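Esterase Rv0045c (Mycobacterium tuberculosis, PDB 6WYN) hydrolyses carboxylic esters, preferring short, straight-chain alkyl esters with highest activity on four-atom chains, and is likely involved in ester or lipid metabolism. Local coordinates at residues 91-94 with 95-99; 319-322 with 323-327; 288-291 with 292-296; 261-264 with 265-268. All coordinates share one frame; numbering follows the deposited sequence.

Contact 1 lies nearest the catalytic centre: the Q93 side chain comes within about 7 Å of those of the active-site residues S155 and H310. Contact 2, on helix 317-328, packs against it, with W98 CZ3 4.0 Å from L320 CD2, although the two centres are 18 Å apart. Contacts 3 and 4 form a second pair, on helices 286-295 and 260-268, with centres 12 Å apart. A salt bridge from R295 NH1 to D267 OD2 (2.9 Å) joins them, and E291 CD packs 3.4 Å from W263 CZ2. The pairs do not touch each other, their nearest atoms being at least about 13 Å apart.

Contact 1 (91-94 with 95-99); sequences GGQN and AHTWD
N94 meets the start of 95-99 through two acceptors. Among the hydrogen bonds, OD1 of N94 takes the N-H of H96 at 2.9 Å, an Asx turn, and the carbonyl O of N94 takes the N-H of T97 at 3.0 Å. In the Asx bond the donor stands well above the amide plane, 48° out of it. CG of N94 lies between its own backbone N and carbonyl carbon (chi1 67°), which folds the amide back over the turn and brings OD1 to the edge of the H96 ring; N237 holds ND2. The H96 ring is itself gripped twice: ND1 donates in the ring plane to the syn lone pair of D99 OD2 at 2.7 Å, and NE2 bonds E45, which fixes the ring's rotation. Looser packing joins Q93 OE1 to T97 OG1 at 3.7 Å, while their polar bonds lead elsewhere, OE1 to G90 N and OG1 to Q313. T97 CG2 rests over one face of the W98 ring. The whole forms the turn leading from strand 85-88 into helix 99-105. It includes G91, a determinant of substrate selectivity, consistent with the alpha/beta-hydrolase loop that borders the oxyanion hole in relatives.

Contact 2 (319-322 with 323-327); sequences ALIE and IVRGV
From A319 to G326 the chain is regular alpha-helix: the N-H groups of I323, V324, R325 and G326 bond the carbonyls of A319, L320, I321 and E322 in turn, and R325 N to I321 O is the shortest at 2.7 Å. On the outer flank E322 and R325 run alongside each other in the same direction, in an i, i+3 salt bridge. NH1 of R325 stands 2.8 Å from both OE1 and OE2 of E322, so that the one nitrogen is shared by the two oxygens; both hydrogen bonds are weak, their N-H...O angles no better than 129°. The carboxylate and guanidinium planes are 37° apart, and OE2 sits at the guanidinium edge. The E322 chain bends at chi2 (-26°) to bring its carboxylate there, while the R325 chain turns at chi3. I321 runs alongside R325, its CG2 methyl 3.7 Å from NH2, so that apolar and ionic contacts hold the same guanidinium. Toward the protein interior, L320 CD1 meets V324 CG2 at 4.1 Å, and I323 CG1 lies 3.6 Å from A319 O. The helix packs on the central sheet and beside helix 99-105: L320 and I321 touch V101, V324 and R325 touch L105, and I323 reaches V276, H303 and V305 on strands 273-278 and 299-305.

Contact 3 (288-291 with 292-296); sequences DTAE and LHRRA
E291 and R295 share water 1, which donates to E291 OE1 at 2.5 Å and accepts from R295 NE at 3.0 Å. The E291 chain is extended (chi1 175°, chi2 -176°), whereas that of R295 is bent at chi2 and chi3; the water spans what remains between them. Each also has an outside partner: OE2 of E291 bonds S183, and NH1 of R295 pairs with D267. R294 follows another course. Bent at chi3 (-54°), it folds its guanidinium back along the helix, so that the carbonyl O of A290 lies over one face, offset toward the rim. NH1 then packs 3.6 Å from A290 CB, and NH2 lies 3.6 Å from E291 CA. Beneath the side chains, L292 N to D288 O, H293 N to T289 O, R294 N to A290 O and R295 N to E291 O are all 3.0 Å. The helix is the connection of the beta-alpha-beta unit between strands 273-278 and 299-305, with T289 and L292 packed on F299. The chemistry implies an indirect pairing of charges: R295 NH2 stays 4.9 Å from E291 OE1 and R294 NH2 5.8 Å from it, so attraction to this oxygen would act through the water for R295 and only at longer range for R294.

Contact 4 (261-264 with 265-268); sequences GLWD and DVDA
G261 through A268 form the last two turns of helix 260-268 in the alpha/beta-hydrolase fold, with four i to i+4 bonds: D265 N to G261 O, V266 N to L262 O and D267 N to W263 O, all at 3.0 Å, and A268 N to D264 O at 3.1 Å. The last is the most bent of them (N-H...O angle 135°), at the end of the helix. W263 and V266 carry the apolar part. They extend together from the helix, W263 CE3 being 3.9 Å from V266 CB and CZ3 4.0 Å from V266 CG1; the valine approaches the indole obliquely. CG of W263 lies beside its backbone N and opposite the carbonyl carbon (chi1 -77°), which sends the indole out toward helix 286-295, where it touches E291 and R295. NE1 makes a weak hydrogen bond to S183. On another flank the L262 side chain lies roughly perpendicular to that of D265, CD1 standing 4.1 Å from OD2, and L262 packs on L159 and I162 of helix 156-167. The D265 carboxylate is engaged there too, OD1 in a salt bridge with R163. Two further acids, D264 and D267, come close with their carboxylate planes 54° apart. R295 pairs with D267 OD2, which would probably ease their repulsion. Between them water 2 donates to both D264 OD1 and D267 OD2 at 2.7 Å, bridging two oxygens 4.1 Å apart.

Contact 1 (91-94 with 95-99)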
ATOM      1  N   GLY A  91      -3.647   0.751  -4.493  1.00 17.10           N
ATOM      2  CA  GLY A  91      -4.294   0.037  -5.618  1.00 15.70           C
ATOM      3  C   GLY A  91      -3.299  -0.698  -6.486  1.00 16.46           C
ATOM      4  O   GLY A  91      -2.249  -0.101  -6.898  1.00 15.94           O
ATOM      5  N   GLY A  92      -3.628  -1.942  -6.851  1.00 14.37           N
ATOM      6  CA  GLY A  92      -2.807  -2.753  -7.763  1.00 12.78           C
ATOM      7  C   GLY A  92      -1.529  -3.256  -7.123  1.00 11.45           C
ATOM      8  O   GLY A  92      -0.645  -3.718  -7.871  1.00 11.95           O
ATOM      9  N   GLN A  93      -1.360  -3.084  -5.806  1.00 11.65           N
ATOM     10  CA  GLN A  93      -0.131  -3.534  -5.087  1.00 10.90           C
ATOM     11  C   GLN A  93      -0.467  -4.741  -4.185  1.00 11.33           C
ATOM     12  O   GLN A  93      -1.595  -5.213  -4.216  1.00 12.72           O
ATOM     13  CB  GLN A  93       0.459  -2.376  -4.287  1.00 11.43           C
ATOM     14  CG  GLN A  93       0.904  -1.199  -5.160  1.00 11.94           C
ATOM     15  CD  GLN A  93       1.699  -0.187  -4.373  1.00 11.71           C
ATOM     16  OE1 GLN A  93       1.479   0.023  -3.162  1.00 10.67           O
ATOM     17  NE2 GLN A  93       2.548   0.507  -5.113  1.00 10.95           N
ATOM     18  N   ASN A  94       0.473  -5.162  -3.351  1.00 10.25           N
ATOM     19  CA  ASN A  94       0.245  -6.110  -2.256  1.00 11.14           C
ATOM     20  C   ASN A  94       1.204  -5.753  -1.135  1.00 10.59           C
ATOM     21  O   ASN A  94       2.024  -4.830  -1.304  1.00  9.99           O
ATOM     22  CB  ASN A  94       0.378  -7.565  -2.716  1.00 11.78           C
ATOM     23  CG  ASN A  94       1.789  -7.905  -3.104  1.00 13.62           C
ATOM     24  OD1 ASN A  94       2.574  -8.351  -2.248  1.00 14.78           O
ATOM     25  ND2 ASN A  94       2.108  -7.684  -4.375  1.00 13.08           N
ATOM     26  N   ALA A  95       1.085  -6.465  -0.031  1.00  8.95           N
ATOM     27  CA  ALA A  95       1.887  -6.259   1.184  1.00  9.47           C
ATOM     28  C   ALA A  95       3.402  -6.228   0.902  1.00  9.28           C
ATOM     29  O   ALA A  95       4.125  -5.589   1.676  1.00  8.13           O
ATOM     30  CB  ALA A  95       1.533  -7.327   2.174  1.00  9.33           C
ATOM     31  N   HIS A  96       3.872  -6.991  -0.084  1.00  9.77           N
ATOM     32  CA  HIS A  96       5.319  -7.125  -0.372  1.00  9.87           C
ATOM     33  C   HIS A  96       5.895  -5.782  -0.852  1.00 10.49           C
ATOM     34  O   HIS A  96       7.137  -5.641  -0.804  1.00 10.58           O
ATOM     35  CB  HIS A  96       5.608  -8.205  -1.416  1.00  9.72           C
ATOM     36  CG  HIS A  96       5.627  -9.593  -0.871  1.00  9.32           C
ATOM     37  ND1 HIS A  96       6.704 -10.078  -0.186  1.00  9.52           N
ATOM     38  CD2 HIS A  96       4.717 -10.602  -0.936  1.00  8.83           C
ATOM     39  CE1 HIS A  96       6.481 -11.340   0.153  1.00  9.53           C
ATOM     40  NE2 HIS A  96       5.264 -11.678  -0.286  1.00  9.43           N
ATOM     41  N   THR A  97       5.053  -4.825  -1.273  1.00  9.67           N
ATOM     42  CA  THR A  97       5.522  -3.471  -1.675  1.00  9.83           C
ATOM     43  C   THR A  97       6.340  -2.907  -0.513  1.00 10.03           C
ATOM     44  O   THR A  97       7.250  -2.095  -0.737  1.00 10.96           O
ATOM     45  CB  THR A  97       4.366  -2.531  -2.070  1.00  9.44           C
ATOM     46  OG1 THR A  97       4.881  -1.393  -2.769  1.00  9.65           O
ATOM     47  CG2 THR A  97       3.598  -2.012  -0.884  1.00  8.82           C
ATOM     48  N   TRP A  98       6.026  -3.295   0.708  1.00 10.08           N
ATOM     49  CA  TRP A  98       6.700  -2.723   1.896  1.00 10.23           C
ATOM     50  C   TRP A  98       7.980  -3.454   2.312  1.00 10.67           C
ATOM     51  O   TRP A  98       8.585  -2.980   3.269  1.00 11.92           O
ATOM     52  CB  TRP A  98       5.743  -2.648   3.056  1.00  9.94           C
ATOM     53  CG  TRP A  98       4.529  -1.861   2.773  1.00  9.94           C
ATOM     54  CD1 TRP A  98       3.265  -2.323   2.529  1.00  9.78           C
ATOM     55  CD2 TRP A  98       4.486  -0.439   2.668  1.00 10.29           C
ATOM     56  NE1 TRP A  98       2.411  -1.267   2.387  1.00 10.66           N
ATOM     57  CE2 TRP A  98       3.138  -0.101   2.406  1.00 10.55           C
ATOM     58  CE3 TRP A  98       5.443   0.570   2.787  1.00 10.05           C
ATOM     59  CZ2 TRP A  98       2.735   1.217   2.241  1.00 10.83           C
ATOM     60  CZ3 TRP A  98       5.042   1.868   2.608  1.00 10.04           C
ATOM     61  CH2 TRP A  98       3.696   2.186   2.411  1.00 10.39           C
ATOM     62  N   ASP A  99       8.364  -4.554   1.668  1.00 11.28           N
ATOM     63  CA  ASP A  99       9.475  -5.427   2.144  1.00 11.64           C
ATOM     64  C   ASP A  99      10.738  -4.581   2.425  1.00 11.82           C
ATOM     65  O   ASP A  99      11.380  -4.748   3.470  1.00 11.50           O
ATOM     66  CB  ASP A  99       9.757  -6.539   1.138  1.00 11.50           C
ATOM     67  CG  ASP A  99       8.684  -7.612   1.016  1.00 12.34           C
ATOM     68  OD1 ASP A  99       7.670  -7.560   1.803  1.00 11.59           O
ATOM     69  OD2 ASP A  99       8.860  -8.480   0.107  1.00 12.34           O
TER

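Contact 2 (319-322 with 323-327)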
ATOM      1  N   ALA A 319      14.796   6.824   1.627  1.00 15.64           N
ATOM      2  CA  ALA A 319      14.327   8.159   2.089  1.00 15.10           C
ATOM      3  C   ALA A 319      13.034   7.944   2.893  1.00 14.70           C
ATOM      4  O   ALA A 319      12.862   8.543   3.948  1.00 13.60           O
ATOM      5  CB  ALA A 319      14.152   9.081   0.883  1.00 16.25           C
ATOM      6  N   LEU A 320      12.172   6.999   2.472  1.00 14.50           N
ATOM      7  CA  LEU A 320      10.937   6.737   3.262  1.00 14.57           C
ATOM      8  C   LEU A 320      11.249   6.119   4.642  1.00 12.31           C
ATOM      9  O   LEU A 320      10.579   6.466   5.631  1.00 12.54           O
ATOM     10  CB  LEU A 320       9.957   5.887   2.441  1.00 14.43           C
ATOM     11  CG  LEU A 320       8.603   5.709   3.124  1.00 14.63           C
ATOM     12  CD1 LEU A 320       8.030   7.074   3.480  1.00 15.37           C
ATOM     13  CD2 LEU A 320       7.626   4.945   2.231  1.00 13.83           C
ATOM     14  N   ILE A 321      12.206   5.215   4.713  1.00 13.43           N
ATOM     15  CA  ILE A 321      12.620   4.616   6.013  1.00 15.00           C
ATOM     16  C   ILE A 321      12.982   5.750   7.000  1.00 15.28           C
ATOM     17  O   ILE A 321      12.492   5.784   8.142  1.00 15.70           O
ATOM     18  CB  ILE A 321      13.747   3.598   5.765  1.00 15.29           C
ATOM     19  CG1 ILE A 321      13.227   2.331   5.073  1.00 15.96           C
ATOM     20  CG2 ILE A 321      14.426   3.267   7.092  1.00 16.76           C
ATOM     21  CD1 ILE A 321      14.281   1.591   4.248  1.00 15.56           C
ATOM     22  N   GLU A 322      13.776   6.726   6.563  1.00 19.16           N
ATOM     23  CA  GLU A 322      14.256   7.812   7.456  1.00 20.01           C
ATOM     24  C   GLU A 322      13.054   8.605   7.915  1.00 17.18           C
ATOM     25  O   GLU A 322      12.979   8.933   9.104  1.00 18.16           O
ATOM     26  CB  GLU A 322      15.336   8.665   6.780  1.00 24.40           C
ATOM     27  CG  GLU A 322      16.692   7.966   6.733  1.00 29.14           C
ATOM     28  CD  GLU A 322      17.006   6.895   7.801  1.00 36.39           C
ATOM     29  OE1 GLU A 322      17.417   5.769   7.400  1.00 38.83           O
ATOM     30  OE2 GLU A 322      16.846   7.153   9.035  1.00 39.65           O
ATOM     31  N   ILE A 323      12.103   8.892   7.035  1.00 15.60           N
ATOM     32  CA  ILE A 323      10.930   9.695   7.466  1.00 15.87           C
ATOM     33  C   ILE A 323      10.110   8.871   8.457  1.00 15.84           C
ATOM     34  O   ILE A 323       9.589   9.432   9.433  1.00 18.15           O
ATOM     35  CB  ILE A 323      10.048  10.100   6.270  1.00 16.80           C
ATOM     36  CG1 ILE A 323      10.748  11.129   5.387  1.00 17.91           C
ATOM     37  CG2 ILE A 323       8.688  10.586   6.760  1.00 16.28           C
ATOM     38  CD1 ILE A 323      10.242  11.115   3.966  1.00 17.77           C
ATOM     39  N   VAL A 324       9.889   7.592   8.173  1.00 16.40           N
ATOM     40  CA  VAL A 324       9.045   6.772   9.086  1.00 17.48           C
ATOM     41  C   VAL A 324       9.782   6.633  10.425  1.00 17.73           C
ATOM     42  O   VAL A 324       9.125   6.738  11.474  1.00 15.79           O
ATOM     43  CB  VAL A 324       8.715   5.410   8.454  1.00 18.70           C
ATOM     44  CG1 VAL A 324       8.142   4.448   9.498  1.00 19.95           C
ATOM     45  CG2 VAL A 324       7.772   5.603   7.280  1.00 18.92           C
ATOM     46  N   ARG A 325      11.094   6.410  10.380  1.00 20.16           N
ATOM     47  CA  ARG A 325      11.918   6.328  11.612  1.00 25.28           C
ATOM     48  C   ARG A 325      11.733   7.599  12.454  1.00 25.07           C
ATOM     49  O   ARG A 325      11.582   7.457  13.696  1.00 24.64           O
ATOM     50  CB  ARG A 325      13.394   6.072  11.297  1.00 29.04           C
ATOM     51  CG  ARG A 325      14.133   5.655  12.564  1.00 32.92           C
ATOM     52  CD  ARG A 325      15.547   5.238  12.279  1.00 38.97           C
ATOM     53  NE  ARG A 325      15.609   3.892  11.727  1.00 42.08           N
ATOM     54  CZ  ARG A 325      16.198   3.579  10.580  1.00 47.01           C
ATOM     55  NH1 ARG A 325      16.760   4.520   9.834  1.00 44.06           N
ATOM     56  NH2 ARG A 325      16.202   2.323  10.169  1.00 53.94           N
ATOM     57  N   GLY A 326      11.669   8.769  11.805  1.00 24.31           N
ATOM     58  CA  GLY A 326      11.504  10.081  12.469  1.00 25.40           C
ATOM     59  C   GLY A 326      10.171  10.172  13.180  1.00 29.39           C
ATOM     60  O   GLY A 326      10.120  10.645  14.315  1.00 29.42           O
ATOM     61  N   VAL A 327       9.121   9.645  12.569  1.00 29.84           N
ATOM     62  CA  VAL A 327       7.750   9.675  13.133  1.00 28.88           C
ATOM     63  C   VAL A 327       7.714   8.777  14.353  1.00 30.67           C
ATOM     64  O   VAL A 327       7.059   9.160  15.330  1.00 32.57           O
ATOM     65  CB  VAL A 327       6.745   9.199  12.078  1.00 30.90           C
ATOM     66  CG1 VAL A 327       5.401   8.862  12.705  1.00 31.57           C
ATOM     67  CG2 VAL A 327       6.625  10.233  10.969  1.00 32.62           C
TER

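Contact 3 (288-291 with 292-296)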
ATOM      1  N   ASP A 288      -3.918  20.492  -2.924  1.00 14.65           N
ATOM      2  CA  ASP A 288      -4.272  19.257  -2.165  1.00 15.37           C
ATOM      3  C   ASP A 288      -3.644  19.304  -0.767  1.00 14.96           C
ATOM      4  O   ASP A 288      -4.324  19.040   0.223  1.00 13.79           O
ATOM      5  CB  ASP A 288      -3.839  18.008  -2.923  1.00 16.25           C
ATOM      6  CG  ASP A 288      -4.643  17.699  -4.178  1.00 18.88           C
ATOM      7  OD1 ASP A 288      -5.809  18.239  -4.321  1.00 20.43           O
ATOM      8  OD2 ASP A 288      -4.098  16.961  -5.047  1.00 20.38           O
ATOM      9  N   THR A 289      -2.364  19.631  -0.684  1.00 15.44           N
ATOM     10  CA  THR A 289      -1.613  19.620   0.586  1.00 15.34           C
ATOM     11  C   THR A 289      -2.170  20.686   1.499  1.00 14.62           C
ATOM     12  O   THR A 289      -2.367  20.418   2.697  1.00 13.64           O
ATOM     13  CB  THR A 289      -0.110  19.823   0.367  1.00 15.10           C
ATOM     14  OG1 THR A 289       0.357  18.916  -0.622  1.00 14.67           O
ATOM     15  CG2 THR A 289       0.623  19.643   1.666  1.00 15.48           C
ATOM     16  N   ALA A 290      -2.435  21.884   0.967  1.00 14.13           N
ATOM     17  CA  ALA A 290      -3.034  22.957   1.789  1.00 12.91           C
ATOM     18  C   ALA A 290      -4.416  22.534   2.293  1.00 12.43           C
ATOM     19  O   ALA A 290      -4.773  22.878   3.437  1.00 12.86           O
ATOM     20  CB  ALA A 290      -3.102  24.243   0.975  1.00 12.85           C
ATOM     21  N   GLU A 291      -5.219  21.900   1.459  1.00 13.24           N
ATOM     22  CA  GLU A 291      -6.593  21.447   1.869  1.00 14.37           C
ATOM     23  C   GLU A 291      -6.454  20.462   3.031  1.00 13.87           C
ATOM     24  O   GLU A 291      -7.147  20.572   4.063  1.00 14.85           O
ATOM     25  CB  GLU A 291      -7.320  20.866   0.645  1.00 16.47           C
ATOM     26  CG  GLU A 291      -8.686  20.251   0.956  1.00 16.74           C
ATOM     27  CD  GLU A 291      -9.362  19.601  -0.223  1.00 17.58           C
ATOM     28  OE1 GLU A 291     -10.630  19.669  -0.276  1.00 19.47           O
ATOM     29  OE2 GLU A 291      -8.641  19.099  -1.135  1.00 16.68           O
ATOM     30  N   LEU A 292      -5.486  19.571   2.940  1.00 13.69           N
ATOM     31  CA  LEU A 292      -5.262  18.583   4.019  1.00 14.02           C
ATOM     32  C   LEU A 292      -4.841  19.309   5.296  1.00 15.00           C
ATOM     33  O   LEU A 292      -5.369  18.979   6.396  1.00 15.68           O
ATOM     34  CB  LEU A 292      -4.209  17.582   3.567  1.00 14.67           C
ATOM     35  CG  LEU A 292      -3.832  16.525   4.589  1.00 15.86           C
ATOM     36  CD1 LEU A 292      -5.048  15.737   5.022  1.00 18.04           C
ATOM     37  CD2 LEU A 292      -2.784  15.609   4.010  1.00 16.60           C
ATOM     38  N   HIS A 293      -3.983  20.322   5.186  1.00 15.87           N
ATOM     39  CA  HIS A 293      -3.538  21.095   6.366  1.00 16.01           C
ATOM     40  C   HIS A 293      -4.756  21.751   7.023  1.00 17.18           C
ATOM     41  O   HIS A 293      -4.861  21.709   8.245  1.00 16.45           O
ATOM     42  CB  HIS A 293      -2.454  22.152   6.024  1.00 18.26           C
ATOM     43  CG  HIS A 293      -2.269  23.064   7.187  1.00 18.90           C
ATOM     44  ND1 HIS A 293      -2.934  24.282   7.281  1.00 20.71           N
ATOM     45  CD2 HIS A 293      -1.653  22.870   8.373  1.00 19.22           C
ATOM     46  CE1 HIS A 293      -2.700  24.812   8.468  1.00 19.02           C
ATOM     47  NE2 HIS A 293      -1.905  23.961   9.158  1.00 22.16           N
ATOM     48  N   ARG A 294      -5.622  22.369   6.230  1.00 19.01           N
ATOM     49  CA  ARG A 294      -6.760  23.166   6.770  1.00 22.44           C
ATOM     50  C   ARG A 294      -7.768  22.244   7.470  1.00 21.95           C
ATOM     51  O   ARG A 294      -8.253  22.623   8.546  1.00 21.86           O
ATOM     52  CB  ARG A 294      -7.402  23.979   5.643  1.00 26.08           C
ATOM     53  CG  ARG A 294      -6.568  25.188   5.223  1.00 32.06           C
ATOM     54  CD  ARG A 294      -7.344  26.229   4.408  1.00 33.45           C
ATOM     55  NE  ARG A 294      -7.943  25.544   3.274  1.00 33.96           N
ATOM     56  CZ  ARG A 294      -7.349  25.360   2.097  1.00 30.90           C
ATOM     57  NH1 ARG A 294      -6.148  25.891   1.886  1.00 32.43           N
ATOM     58  NH2 ARG A 294      -7.965  24.662   1.146  1.00 21.77           N
ATOM     59  N   ARG A 295      -8.010  21.040   6.936  1.00 22.27           N
ATOM     60  CA  ARG A 295      -9.057  20.141   7.508  1.00 22.72           C
ATOM     61  C   ARG A 295      -8.522  19.316   8.689  1.00 23.12           C
ATOM     62  O   ARG A 295      -9.288  19.131   9.656  1.00 20.51           O
ATOM     63  CB  ARG A 295      -9.622  19.232   6.413  1.00 24.53           C
ATOM     64  CG  ARG A 295     -10.145  19.982   5.198  1.00 27.25           C
ATOM     65  CD  ARG A 295     -11.502  20.614   5.429  1.00 31.01           C
ATOM     66  NE  ARG A 295     -12.385  20.388   4.295  1.00 31.50           N
ATOM     67  CZ  ARG A 295     -13.353  19.481   4.266  1.00 25.89           C
ATOM     68  NH1 ARG A 295     -13.570  18.711   5.317  1.00 28.65           N
ATOM     69  NH2 ARG A 295     -14.103  19.350   3.187  1.00 24.78           N
ATOM     70  N   ALA A 296      -7.280  18.827   8.614  1.00 22.91           N
ATOM     71  CA  ALA A 296      -6.686  17.976   9.678  1.00 23.45           C
ATOM     72  C   ALA A 296      -6.637  18.754  10.994  1.00 23.56           C
ATOM     73  O   ALA A 296      -6.242  19.909  10.984  1.00 23.47           O
ATOM     74  CB  ALA A 296      -5.298  17.548   9.296  1.00 22.15           C
TER
HETATM   75  O   HOH W   1     -12.127  20.783   1.352  1.00 28.55           O

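Contact 4 (261-264 with 265-268)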
ATOM      1  N   GLY A 261     -17.641  12.114   2.788  1.00 31.39           N
ATOM      2  CA  GLY A 261     -17.581  11.366   4.056  1.00 27.19           C
ATOM      3  C   GLY A 261     -16.143  11.227   4.531  1.00 24.34           C
ATOM      4  O   GLY A 261     -15.870  11.255   5.726  1.00 22.31           O
ATOM      5  N   LEU A 262     -15.220  11.045   3.609  1.00 23.34           N
ATOM      6  CA  LEU A 262     -13.801  10.854   3.974  1.00 23.35           C
ATOM      7  C   LEU A 262     -13.203  12.177   4.511  1.00 19.08           C
ATOM      8  O   LEU A 262     -12.488  12.116   5.531  1.00 16.36           O
ATOM      9  CB  LEU A 262     -13.089  10.341   2.723  1.00 26.48           C
ATOM     10  CG  LEU A 262     -11.757   9.654   2.969  1.00 30.92           C
ATOM     11  CD1 LEU A 262     -11.881   8.526   3.983  1.00 32.23           C
ATOM     12  CD2 LEU A 262     -11.220   9.152   1.638  1.00 33.77           C
ATOM     13  N   TRP A 263     -13.512  13.330   3.904  1.00 17.43           N
ATOM     14  CA  TRP A 263     -13.178  14.658   4.502  1.00 17.02           C
ATOM     15  C   TRP A 263     -13.852  14.879   5.856  1.00 17.39           C
ATOM     16  O   TRP A 263     -13.205  15.481   6.714  1.00 18.96           O
ATOM     17  CB  TRP A 263     -13.474  15.801   3.544  1.00 17.53           C
ATOM     18  CG  TRP A 263     -12.447  15.955   2.468  1.00 16.47           C
ATOM     19  CD1 TRP A 263     -12.640  15.813   1.128  1.00 16.01           C
ATOM     20  CD2 TRP A 263     -11.048  16.228   2.655  1.00 16.00           C
ATOM     21  NE1 TRP A 263     -11.479  16.062   0.458  1.00 17.01           N
ATOM     22  CE2 TRP A 263     -10.478  16.314   1.369  1.00 15.62           C
ATOM     23  CE3 TRP A 263     -10.237  16.467   3.778  1.00 16.37           C
ATOM     24  CZ2 TRP A 263      -9.122  16.554   1.176  1.00 15.70           C
ATOM     25  CZ3 TRP A 263      -8.896  16.738   3.590  1.00 16.29           C
ATOM     26  CH2 TRP A 263      -8.353  16.799   2.300  1.00 16.38           C
ATOM     27  N   ASP A 264     -15.068  14.373   6.104  1.00 20.13           N
ATOM     28  CA  ASP A 264     -15.676  14.468   7.457  1.00 21.03           C
ATOM     29  C   ASP A 264     -14.837  13.680   8.438  1.00 20.57           C
ATOM     30  O   ASP A 264     -14.684  14.156   9.586  1.00 20.48           O
ATOM     31  CB  ASP A 264     -17.114  13.970   7.503  1.00 25.68           C
ATOM     32  CG  ASP A 264     -18.027  14.911   6.758  1.00 26.96           C
ATOM     33  OD1 ASP A 264     -17.712  16.119   6.730  1.00 27.91           O
ATOM     34  OD2 ASP A 264     -18.960  14.416   6.139  1.00 32.83           O
ATOM     35  N   ASP A 265     -14.341  12.512   8.019  1.00 20.32           N
ATOM     36  CA  ASP A 265     -13.433  11.687   8.866  1.00 21.02           C
ATOM     37  C   ASP A 265     -12.148  12.458   9.186  1.00 19.11           C
ATOM     38  O   ASP A 265     -11.783  12.442  10.339  1.00 17.22           O
ATOM     39  CB  ASP A 265     -13.098  10.344   8.223  1.00 21.99           C
ATOM     40  CG  ASP A 265     -14.277   9.396   8.174  1.00 25.54           C
ATOM     41  OD1 ASP A 265     -15.277   9.644   8.924  1.00 25.80           O
ATOM     42  OD2 ASP A 265     -14.206   8.441   7.376  1.00 24.74           O
ATOM     43  N   VAL A 266     -11.501  13.095   8.206  1.00 18.93           N
ATOM     44  CA  VAL A 266     -10.310  13.981   8.455  1.00 20.16           C
ATOM     45  C   VAL A 266     -10.667  15.088   9.464  1.00 21.62           C
ATOM     46  O   VAL A 266      -9.864  15.320  10.393  1.00 19.30           O
ATOM     47  CB  VAL A 266      -9.767  14.596   7.152  1.00 20.33           C
ATOM     48  CG1 VAL A 266      -8.661  15.601   7.458  1.00 21.83           C
ATOM     49  CG2 VAL A 266      -9.286  13.519   6.189  1.00 19.45           C
ATOM     50  N   ASP A 267     -11.840  15.723   9.331  1.00 21.65           N
ATOM     51  CA  ASP A 267     -12.259  16.798  10.269  1.00 24.41           C
ATOM     52  C   ASP A 267     -12.355  16.242  11.691  1.00 26.30           C
ATOM     53  O   ASP A 267     -11.939  16.977  12.619  1.00 26.79           O
ATOM     54  CB  ASP A 267     -13.608  17.419   9.898  1.00 27.64           C
ATOM     55  CG  ASP A 267     -13.586  18.242   8.631  1.00 27.12           C
ATOM     56  OD1 ASP A 267     -12.503  18.589   8.210  1.00 29.73           O
ATOM     57  OD2 ASP A 267     -14.657  18.464   8.044  1.00 30.55           O
ATOM     58  N   ALA A 268     -12.784  14.984  11.860  1.00 25.36           N
ATOM     59  CA  ALA A 268     -13.034  14.359  13.184  1.00 28.95           C
ATOM     60  C   ALA A 268     -11.791  13.676  13.777  1.00 30.30           C
ATOM     61  O   ALA A 268     -11.727  13.617  15.002  1.00 31.06           O
ATOM     62  CB  ALA A 268     -14.168  13.369  13.069  1.00 30.26           C
TER
HETATM   63  O   HOH W   2     -17.019  17.487   8.986  1.00 28.84           O